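Local atomic coordinates of monoglyceride lipase (Saccharomyces cerevisiae, PDB entry 4ZWN), a protein that hydrolyses monoacylglycerols to glycerol and free fatty acids, preferring monounsaturated substrates, and also takes part in breaking down fatty acid ethyl esters. Residues Leu65-Phe70 with Asn118-Phe123; His122-Asn127 with Leu138-His143; Ile149-Ala154 with Lys262-Met267. The protein carries 2 engineered substitutions. One frame throughout, in Å; residues are numbered along the deposited sequence.

All three contacts are buried, and each sets a helix against a strand of the same eight-stranded sheet mainly by apolar side chains, with no hydrogen bond between the paired segments. Interactions 1 and 2 share helix 113-134 and overlap at H122 and F123; they lay successive turns of it on the neighbouring strands 62-67 and 138-143, with L65 CD1 and V124 CG2 3.7 Å apart where they meet. Interaction 3 uses the next helix, 145-156, and reaches strand 264-269 farther across the sheet. Y153 of that helix touches L120 and V124, tying it to the first two. Interaction 2 adds polar support through N127, whereas interaction 3 is wholly hydrocarbon.

Interaction 1: residues Leu65-Phe70 with Asn118-Phe123; sequences LLIHGF and NDLEHF
I67 and L120 meet through their terminal methyls, the two side chains crossing at about a right angle. CD1 of I67 faces the fork of the leucine, 4.0 Å from L120 CD1 and 4.1 Å from L120 CD2, so one methyl of the strand is received by both branches from the helix. L120 does not start out toward the strand; with CG anti to the backbone N (chi1 -178°), the branched end swings over to I67. About one helical turn on, L65 CD1 lies 4.3 Å from the backbone O of F123, a looser contact of a methyl with the helix backbone. The ring of F123 leads away from this strand and stacks on F94, with F46 edge-to-face.

Around this apolar seam, I149 of helix 145-156 touches both I67 and L120, so a second helix packs against the same pair. Beyond the strand end, H68 ND1 donates to G69 O at 2.8 Å, nearly straight (167°), in its own ring plane but from above the carbonyl plane. Its NE2 pairs with the backbone N of Q96, and the two bonds together hold the ring's rotation. Such a strand, covered by a helix and running into a His-Gly loop beside the nucleophile elbow, is characteristic of the alpha/beta hydrolase fold.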
loop_
_atom_site.group_PDB
_atom_site.type_symbol
_atom_site.label_atom_id
_atom_site.label_comp_id
_atom_site.label_asym_id
_atom_site.label_seq_id
_atom_site.Cartn_x
_atom_site.Cartn_y
_atom_site.Cartn_z
ATOM N N LEU A 65 -3.049 -5.130 7.952
ATOM C CA LEU A 65 -2.521 -5.770 6.754
ATOM C C LEU A 65 -1.958 -4.709 5.806
ATOM O O LEU A 65 -2.686 -3.831 5.343
ATOM C CB LEU A 65 -3.615 -6.583 6.056
ATOM C CG LEU A 65 -3.251 -7.845 5.262
ATOM C CD1 LEU A 65 -4.490 -8.409 4.584
ATOM C CD2 LEU A 65 -2.155 -7.595 4.241
ATOM N N LEU A 66 -0.667 -4.796 5.504
ATOM C CA LEU A 66 -0.033 -3.788 4.663
ATOM C C LEU A 66 0.134 -4.260 3.218
ATOM O O LEU A 66 0.776 -5.276 2.952
ATOM C CB LEU A 66 1.325 -3.391 5.244
ATOM C CG LEU A 66 1.352 -2.995 6.724
ATOM C CD1 LEU A 66 2.699 -2.409 7.092
ATOM C CD2 LEU A 66 0.246 -2.013 7.055
ATOM N N ILE A 67 -0.454 -3.512 2.291
ATOM C CA ILE A 67 -0.302 -3.779 0.867
ATOM C C ILE A 67 0.679 -2.782 0.260
ATOM O O ILE A 67 0.344 -1.611 0.074
ATOM C CB ILE A 67 -1.644 -3.694 0.120
ATOM C CG1 ILE A 67 -2.719 -4.493 0.856
ATOM C CG2 ILE A 67 -1.488 -4.186 -1.314
ATOM C CD1 ILE A 67 -4.089 -4.390 0.233
ATOM N N HIS A 68 1.889 -3.245 -0.044
ATOM C CA HIS A 68 2.941 -2.358 -0.533
ATOM C C HIS A 68 2.654 -1.856 -1.943
ATOM O O HIS A 68 1.779 -2.377 -2.639
ATOM C CB HIS A 68 4.309 -3.053 -0.489
ATOM C CG HIS A 68 4.467 -4.169 -1.480
ATOM N ND1 HIS A 68 4.710 -3.948 -2.818
ATOM C CD2 HIS A 68 4.439 -5.513 -1.319
ATOM C CE1 HIS A 68 4.813 -5.109 -3.443
ATOM N NE2 HIS A 68 4.653 -6.076 -2.554
ATOM N N GLY A 69 3.397 -0.835 -2.355
ATOM C CA GLY A 69 3.246 -0.269 -3.681
ATOM C C GLY A 69 4.220 -0.863 -4.680
ATOM O O GLY A 69 5.092 -1.659 -4.323
ATOM N N PHE A 70 4.061 -0.474 -5.942
ATOM C CA PHE A 70 4.945 -0.929 -7.004
ATOM C C PHE A 70 6.390 -0.569 -6.680
ATOM O O PHE A 70 6.689 0.574 -6.334
ATOM C CB PHE A 70 4.521 -0.319 -8.343
ATOM C CG PHE A 70 5.356 -0.772 -9.512
ATOM C CD1 PHE A 70 5.383 -2.107 -9.885
ATOM C CD2 PHE A 70 6.097 0.140 -10.247
ATOM C CE1 PHE A 70 6.144 -2.526 -10.963
ATOM C CE2 PHE A 70 6.858 -0.271 -11.327
ATOM C CZ PHE A 70 6.883 -1.607 -11.684
ATOM N N ASN A 118 -6.601 -12.453 -5.988
ATOM C CA ASN A 118 -6.652 -13.842 -5.546
ATOM C C ASN A 118 -5.600 -14.124 -4.480
ATOM O O ASN A 118 -5.875 -14.811 -3.495
ATOM C CB ASN A 118 -6.466 -14.796 -6.722
ATOM C CG ASN A 118 -6.747 -16.240 -6.346
ATOM O OD1 ASN A 118 -7.778 -16.545 -5.747
ATOM N ND2 ASN A 118 -5.825 -17.132 -6.685
ATOM N N ASP A 119 -4.396 -13.594 -4.681
ATOM C CA ASP A 119 -3.343 -13.708 -3.678
ATOM C C ASP A 119 -3.742 -12.959 -2.417
ATOM O O ASP A 119 -3.493 -13.420 -1.306
ATOM C CB ASP A 119 -2.013 -13.162 -4.203
ATOM C CG ASP A 119 -1.467 -13.964 -5.368
ATOM O OD1 ASP A 119 -1.854 -15.141 -5.523
ATOM O OD2 ASP A 119 -0.643 -13.413 -6.126
ATOM N N LEU A 120 -4.365 -11.799 -2.603
ATOM C CA LEU A 120 -4.786 -10.968 -1.483
ATOM C C LEU A 120 -5.820 -11.685 -0.620
ATOM O O LEU A 120 -5.721 -11.672 0.605
ATOM C CB LEU A 120 -5.348 -9.633 -1.982
ATOM C CG LEU A 120 -5.782 -8.634 -0.905
ATOM C CD1 LEU A 120 -4.654 -8.378 0.086
ATOM C CD2 LEU A 120 -6.234 -7.333 -1.540
ATOM N N GLU A 121 -6.803 -12.314 -1.261
ATOM C CA GLU A 121 -7.841 -13.041 -0.532
ATOM C C GLU A 121 -7.239 -14.144 0.330
ATOM O O GLU A 121 -7.721 -14.414 1.430
ATOM C CB GLU A 121 -8.872 -13.638 -1.495
ATOM C CG GLU A 121 -9.675 -12.619 -2.296
ATOM C CD GLU A 121 -10.730 -11.896 -1.474
ATOM O OE1 GLU A 121 -10.801 -12.113 -0.245
ATOM O OE2 GLU A 121 -11.499 -11.109 -2.065
ATOM N N HIS A 122 -6.180 -14.772 -0.171
ATOM C CA HIS A 122 -5.502 -15.833 0.563
ATOM C C HIS A 122 -4.906 -15.338 1.877
ATOM O O HIS A 122 -5.024 -16.002 2.907
ATOM C CB HIS A 122 -4.395 -16.459 -0.286
ATOM C CG HIS A 122 -3.511 -17.391 0.482
ATOM N ND1 HIS A 122 -3.879 -18.684 0.787
ATOM C CD2 HIS A 122 -2.285 -17.210 1.030
ATOM C CE1 HIS A 122 -2.914 -19.263 1.478
ATOM N NE2 HIS A 122 -1.936 -18.390 1.641
ATOM N N PHE A 123 -4.261 -14.177 1.833
ATOM C CA PHE A 123 -3.584 -13.637 3.006
ATOM C C PHE A 123 -4.541 -12.887 3.918
ATOM O O PHE A 123 -4.264 -12.711 5.104
ATOM C CB PHE A 123 -2.434 -12.724 2.585
ATOM C CG PHE A 123 -1.266 -13.463 2.007
ATOM C CD1 PHE A 123 -0.379 -14.136 2.834
ATOM C CD2 PHE A 123 -1.057 -13.497 0.639
ATOM C CE1 PHE A 123 0.695 -14.824 2.308
ATOM C CE2 PHE A 123 0.016 -14.183 0.105
ATOM C CZ PHE A 123 0.894 -14.848 0.942
#

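Interaction 2: residues His122-Asn127 with Leu138-His143; sequences HFVEKN and LFMWGH
V124 and M140 supply one of two apolar touches between helix 122-127 and strand 138-143, their side chains crossing roughly at right angles with V124 CG2 3.9 Å from M140 CE. The methionine runs out extended and then bends at its last torsion (chi3 -67°), which carries the terminal methyl to the valine. Y153 of helix 145-156 touches both. The second touch is L138 against N127: L138 CD2 sits 3.9 Å from N127 CB, meeting the aliphatic root of the asparagine and not its amide, and lies 4.0 Å from the backbone O of V124.

No hydrogen bond joins the two segments; those of N127 run to its own helix and to strand 62-67. N127 ND2 donates to F123 O at a short 2.6 Å, and the backbone N of N127 reaches F123 O as well, at 3.2 Å, from the opposite face of the carbonyl plane. OD1 of N127 bonds to R63 NH1.

Segments 122-127 and 138-143 run in broadly opposite senses, 149° between their directions, with axes 10.2 Å apart at closest approach. The chemistry therefore divides N127 in two: its CB joins the hydrophobic layer between helix and sheet, while its buried amide is satisfied by the helix backbone and an arginine.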
loop_
_atom_site.group_PDB
_atom_site.type_symbol
_atom_site.label_atom_id
_atom_site.label_comp_id
_atom_site.label_asym_id
_atom_site.label_seq_id
_atom_site.Cartn_x
_atom_site.Cartn_y
_atom_site.Cartn_z
ATOM N N HIS A 122 -6.180 -14.772 -0.171
ATOM C CA HIS A 122 -5.502 -15.833 0.563
ATOM C C HIS A 122 -4.906 -15.338 1.877
ATOM O O HIS A 122 -5.024 -16.002 2.907
ATOM C CB HIS A 122 -4.395 -16.459 -0.286
ATOM C CG HIS A 122 -3.511 -17.391 0.482
ATOM N ND1 HIS A 122 -3.879 -18.684 0.787
ATOM C CD2 HIS A 122 -2.285 -17.210 1.030
ATOM C CE1 HIS A 122 -2.914 -19.263 1.478
ATOM N NE2 HIS A 122 -1.936 -18.390 1.641
ATOM N N PHE A 123 -4.261 -14.177 1.833
ATOM C CA PHE A 123 -3.584 -13.637 3.006
ATOM C C PHE A 123 -4.541 -12.887 3.918
ATOM O O PHE A 123 -4.264 -12.711 5.104
ATOM C CB PHE A 123 -2.434 -12.724 2.585
ATOM C CG PHE A 123 -1.266 -13.463 2.007
ATOM C CD1 PHE A 123 -0.379 -14.136 2.834
ATOM C CD2 PHE A 123 -1.057 -13.497 0.639
ATOM C CE1 PHE A 123 0.695 -14.824 2.308
ATOM C CE2 PHE A 123 0.016 -14.183 0.105
ATOM C CZ PHE A 123 0.894 -14.848 0.942
ATOM N N VAL A 124 -5.664 -12.447 3.363
ATOM C CA VAL A 124 -6.725 -11.869 4.174
ATOM C C VAL A 124 -7.312 -12.956 5.065
ATOM O O VAL A 124 -7.438 -12.780 6.277
ATOM C CB VAL A 124 -7.838 -11.237 3.308
ATOM C CG1 VAL A 124 -9.111 -11.058 4.119
ATOM C CG2 VAL A 124 -7.376 -9.909 2.736
ATOM N N GLU A 125 -7.647 -14.091 4.459
ATOM C CA GLU A 125 -8.236 -15.207 5.190
ATOM C C GLU A 125 -7.273 -15.803 6.210
ATOM O O GLU A 125 -7.696 -16.296 7.254
ATOM C CB GLU A 125 -8.699 -16.287 4.218
ATOM C CG GLU A 125 -9.836 -15.842 3.324
ATOM C CD GLU A 125 -10.182 -16.874 2.277
ATOM O OE1 GLU A 125 -9.449 -17.881 2.174
ATOM O OE2 GLU A 125 -11.187 -16.679 1.559
ATOM N N LYS A 126 -5.981 -15.756 5.902
ATOM C CA LYS A 126 -4.953 -16.234 6.820
ATOM C C LYS A 126 -4.933 -15.392 8.089
ATOM O O LYS A 126 -4.947 -15.923 9.202
ATOM C CB LYS A 126 -3.577 -16.204 6.150
ATOM C CG LYS A 126 -2.423 -16.633 7.048
ATOM C CD LYS A 126 -1.083 -16.428 6.347
ATOM C CE LYS A 126 0.026 -17.281 6.959
ATOM N NZ LYS A 126 0.376 -16.878 8.348
ATOM N N ASN A 127 -4.903 -14.075 7.913
ATOM C CA ASN A 127 -4.892 -13.155 9.042
ATOM C C ASN A 127 -6.228 -13.138 9.770
ATOM O O ASN A 127 -6.276 -13.000 10.992
ATOM C CB ASN A 127 -4.530 -11.745 8.578
ATOM C CG ASN A 127 -3.058 -11.602 8.260
ATOM O OD1 ASN A 127 -2.239 -11.406 9.156
ATOM N ND2 ASN A 127 -2.714 -11.695 6.981
ATOM N N LEU A 138 -9.124 -6.643 12.130
ATOM C CA LEU A 138 -8.158 -6.628 11.039
ATOM C C LEU A 138 -8.380 -5.424 10.135
ATOM O O LEU A 138 -9.439 -5.286 9.521
ATOM C CB LEU A 138 -8.248 -7.915 10.219
ATOM C CG LEU A 138 -7.278 -8.021 9.042
ATOM C CD1 LEU A 138 -5.835 -8.021 9.530
ATOM C CD2 LEU A 138 -7.569 -9.262 8.214
ATOM N N PHE A 139 -7.377 -4.555 10.059
ATOM C CA PHE A 139 -7.445 -3.371 9.211
ATOM C C PHE A 139 -6.602 -3.563 7.956
ATOM O O PHE A 139 -5.670 -4.368 7.944
ATOM C CB PHE A 139 -6.982 -2.129 9.979
ATOM C CG PHE A 139 -7.879 -1.754 11.126
ATOM C CD1 PHE A 139 -7.679 -2.293 12.388
ATOM C CD2 PHE A 139 -8.920 -0.860 10.944
ATOM C CE1 PHE A 139 -8.503 -1.950 13.445
ATOM C CE2 PHE A 139 -9.748 -0.513 11.996
ATOM C CZ PHE A 139 -9.538 -1.058 13.249
ATOM N N MET A 140 -6.933 -2.822 6.902
ATOM C CA MET A 140 -6.219 -2.933 5.637
ATOM C C MET A 140 -5.593 -1.599 5.232
ATOM O O MET A 140 -6.264 -0.569 5.192
ATOM C CB MET A 140 -7.158 -3.442 4.537
ATOM C CG MET A 140 -6.497 -3.601 3.172
ATOM S SD MET A 140 -7.573 -4.383 1.951
ATOM C CE MET A 140 -7.724 -6.030 2.636
ATOM N N TRP A 141 -4.298 -1.637 4.934
ATOM C CA TRP A 141 -3.525 -0.451 4.582
ATOM C C TRP A 141 -2.821 -0.673 3.251
ATOM O O TRP A 141 -2.358 -1.775 2.967
ATOM C CB TRP A 141 -2.508 -0.140 5.682
ATOM C CG TRP A 141 -1.558 0.994 5.402
ATOM C CD1 TRP A 141 -1.680 2.285 5.830
ATOM C CD2 TRP A 141 -0.325 0.931 4.670
ATOM N NE1 TRP A 141 -0.609 3.031 5.400
ATOM C CE2 TRP A 141 0.237 2.225 4.685
ATOM C CE3 TRP A 141 0.354 -0.091 3.996
ATOM C CZ2 TRP A 141 1.446 2.524 4.055
ATOM C CZ3 TRP A 141 1.556 0.209 3.369
ATOM C CH2 TRP A 141 2.088 1.505 3.404
ATOM N N GLY A 142 -2.741 0.370 2.436
ATOM C CA GLY A 142 -2.074 0.267 1.153
ATOM C C GLY A 142 -1.461 1.581 0.718
ATOM O O GLY A 142 -2.036 2.645 0.947
ATOM N N HIS A 143 -0.288 1.511 0.094
ATOM C CA HIS A 143 0.360 2.707 -0.427
ATOM C C HIS A 143 0.427 2.693 -1.950
ATOM O O HIS A 143 0.775 1.680 -2.554
ATOM C CB HIS A 143 1.769 2.859 0.143
ATOM C CG HIS A 143 2.554 3.955 -0.504
ATOM N ND1 HIS A 143 2.237 5.287 -0.350
ATOM C CD2 HIS A 143 3.626 3.916 -1.331
ATOM C CE1 HIS A 143 3.087 6.024 -1.041
ATOM N NE2 HIS A 143 3.941 5.215 -1.647
#

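Interaction 3: residues Ile149-Ala154 with Lys262-Met267; sequences ICLNYA and KPVIIM
A purely hydrophobic helix-on-sheet contact joins helix 145-156 to strand 264-269 in the interior of the domain, and L151 carries the helix side alone. Its two methyls part between two strand residues: L151 CD1 meets I266 CD1 at 3.8 Å, and L151 CD2 lies a looser 4.3 Å from V264 CG1. L151 and V264 start out toward each other's segment. I266 does not, yet its chain, stretched straight at the second torsion (chi2 177°), brings CD1 back to the leucine, which it crosses at about a right angle.

F283 of helix 277-286 touches both L151 and I266, and L246 of helix 233-248 also packs on L151, so that two further helices cover the same residues. Backbone bonds join I265 to strand 165-169.

The two elements lie far apart in sequence, but each leads to or from a residue of the inferred catalytic triad. Helix 145-156 starts directly after S144, the inferred nucleophile, within the GXSXG motif, while strand 264-269 runs toward D272, the inferred acid. In alpha/beta hydrolases the nucleophile elbow leads into a helix packed on the central sheet and the acid follows a later strand; here L151 joins those two elements directly.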
loop_
_atom_site.group_PDB
_atom_site.type_symbol
_atom_site.label_atom_id
_atom_site.label_comp_id
_atom_site.label_asym_id
_atom_site.label_seq_id
_atom_site.Cartn_x
_atom_site.Cartn_y
_atom_site.Cartn_z
ATOM N N ILE A 149 -5.310 -0.914 -4.669
ATOM C CA ILE A 149 -5.777 -2.263 -4.378
ATOM C C ILE A 149 -6.652 -2.259 -3.130
ATOM O O ILE A 149 -7.716 -2.882 -3.100
ATOM C CB ILE A 149 -4.591 -3.232 -4.188
ATOM C CG1 ILE A 149 -3.809 -3.367 -5.498
ATOM C CG2 ILE A 149 -5.076 -4.596 -3.711
ATOM C CD1 ILE A 149 -2.485 -4.079 -5.349
ATOM N N CYS A 150 -6.201 -1.534 -2.111
ATOM C CA CYS A 150 -6.915 -1.442 -0.842
ATOM C C CYS A 150 -8.318 -0.857 -0.993
ATOM O O CYS A 150 -9.287 -1.415 -0.479
ATOM C CB CYS A 150 -6.115 -0.602 0.151
ATOM S SG CYS A 150 -6.986 -0.281 1.693
ATOM N N LEU A 151 -8.422 0.271 -1.689
ATOM C CA LEU A 151 -9.713 0.925 -1.875
ATOM C C LEU A 151 -10.636 0.087 -2.753
ATOM O O LEU A 151 -11.853 0.090 -2.565
ATOM C CB LEU A 151 -9.530 2.318 -2.479
ATOM C CG LEU A 151 -8.771 3.319 -1.604
ATOM C CD1 LEU A 151 -8.684 4.669 -2.293
ATOM C CD2 LEU A 151 -9.430 3.449 -0.237
ATOM N N ASN A 152 -10.057 -0.636 -3.707
ATOM C CA ASN A 152 -10.847 -1.511 -4.564
ATOM C C ASN A 152 -11.336 -2.753 -3.825
ATOM O O ASN A 152 -12.452 -3.216 -4.059
ATOM C CB ASN A 152 -10.049 -1.919 -5.803
ATOM C CG ASN A 152 -10.193 -0.924 -6.942
ATOM O OD1 ASN A 152 -11.218 -0.891 -7.624
ATOM N ND2 ASN A 152 -9.168 -0.110 -7.153
ATOM N N TYR A 153 -10.505 -3.287 -2.929
ATOM C CA TYR A 153 -10.906 -4.444 -2.136
ATOM C C TYR A 153 -12.146 -4.110 -1.318
ATOM O O TYR A 153 -13.021 -4.954 -1.131
ATOM C CB TYR A 153 -9.777 -4.912 -1.214
ATOM C CG TYR A 153 -10.081 -6.234 -0.537
ATOM C CD1 TYR A 153 -9.749 -7.441 -1.145
ATOM C CD2 TYR A 153 -10.717 -6.277 0.700
ATOM C CE1 TYR A 153 -10.033 -8.654 -0.534
ATOM C CE2 TYR A 153 -11.005 -7.483 1.318
ATOM C CZ TYR A 153 -10.663 -8.667 0.698
ATOM O OH TYR A 153 -10.950 -9.866 1.309
ATOM N N ALA A 154 -12.223 -2.868 -0.849
ATOM C CA ALA A 154 -13.390 -2.394 -0.110
ATOM C C ALA A 154 -14.665 -2.443 -0.960
ATOM O O ALA A 154 -15.772 -2.439 -0.426
ATOM C CB ALA A 154 -13.151 -0.981 0.399
ATOM N N LYS A 262 -18.280 1.246 6.252
ATOM C CA LYS A 262 -16.959 0.898 6.762
ATOM C C LYS A 262 -16.091 2.147 6.820
ATOM O O LYS A 262 -16.062 2.931 5.869
ATOM C CB LYS A 262 -16.296 -0.172 5.895
ATOM C CG LYS A 262 -16.901 -1.555 6.047
ATOM C CD LYS A 262 -16.644 -2.123 7.432
ATOM C CE LYS A 262 -17.194 -3.530 7.547
ATOM N NZ LYS A 262 -16.902 -4.126 8.875
ATOM N N PRO A 263 -15.390 2.347 7.946
ATOM C CA PRO A 263 -14.537 3.529 8.113
ATOM C C PRO A 263 -13.418 3.610 7.074
ATOM O O PRO A 263 -12.698 2.637 6.849
ATOM C CB PRO A 263 -13.966 3.363 9.529
ATOM C CG PRO A 263 -14.190 1.942 9.886
ATOM C CD PRO A 263 -15.412 1.502 9.150
ATOM N N VAL A 264 -13.300 4.771 6.435
ATOM C CA VAL A 264 -12.252 5.023 5.452
ATOM C C VAL A 264 -11.445 6.242 5.835
ATOM O O VAL A 264 -11.997 7.232 6.319
ATOM C CB VAL A 264 -12.816 5.273 4.035
ATOM C CG1 VAL A 264 -12.061 4.434 3.011
ATOM C CG2 VAL A 264 -14.310 5.026 3.988
ATOM N N ILE A 265 -10.141 6.185 5.615
ATOM C CA ILE A 265 -9.341 7.387 5.722
ATOM C C ILE A 265 -8.219 7.329 4.690
ATOM O O ILE A 265 -7.545 6.310 4.524
ATOM C CB ILE A 265 -8.771 7.590 7.146
ATOM C CG1 ILE A 265 -8.087 8.957 7.286
ATOM C CG2 ILE A 265 -7.842 6.453 7.566
ATOM C CD1 ILE A 265 -7.911 9.422 8.724
ATOM N N ILE A 266 -8.061 8.419 3.950
ATOM C CA ILE A 266 -6.979 8.516 2.983
ATOM C C ILE A 266 -5.974 9.562 3.436
ATOM O O ILE A 266 -6.364 10.688 3.820
ATOM C CB ILE A 266 -7.494 8.854 1.568
ATOM C CG1 ILE A 266 -8.294 7.669 0.986
ATOM C CG2 ILE A 266 -6.327 9.188 0.649
ATOM C CD1 ILE A 266 -8.921 7.925 -0.384
ATOM N N MET A 267 -4.689 9.190 3.425
ATOM C CA MET A 267 -3.649 10.161 3.772
ATOM C C MET A 267 -2.752 10.355 2.553
ATOM O O MET A 267 -2.271 9.377 1.949
ATOM C CB MET A 267 -2.863 9.711 4.968
ATOM C CG MET A 267 -3.786 9.282 6.056
ATOM S SD MET A 267 -3.163 8.194 7.309
ATOM C CE MET A 267 -4.603 8.222 8.369
#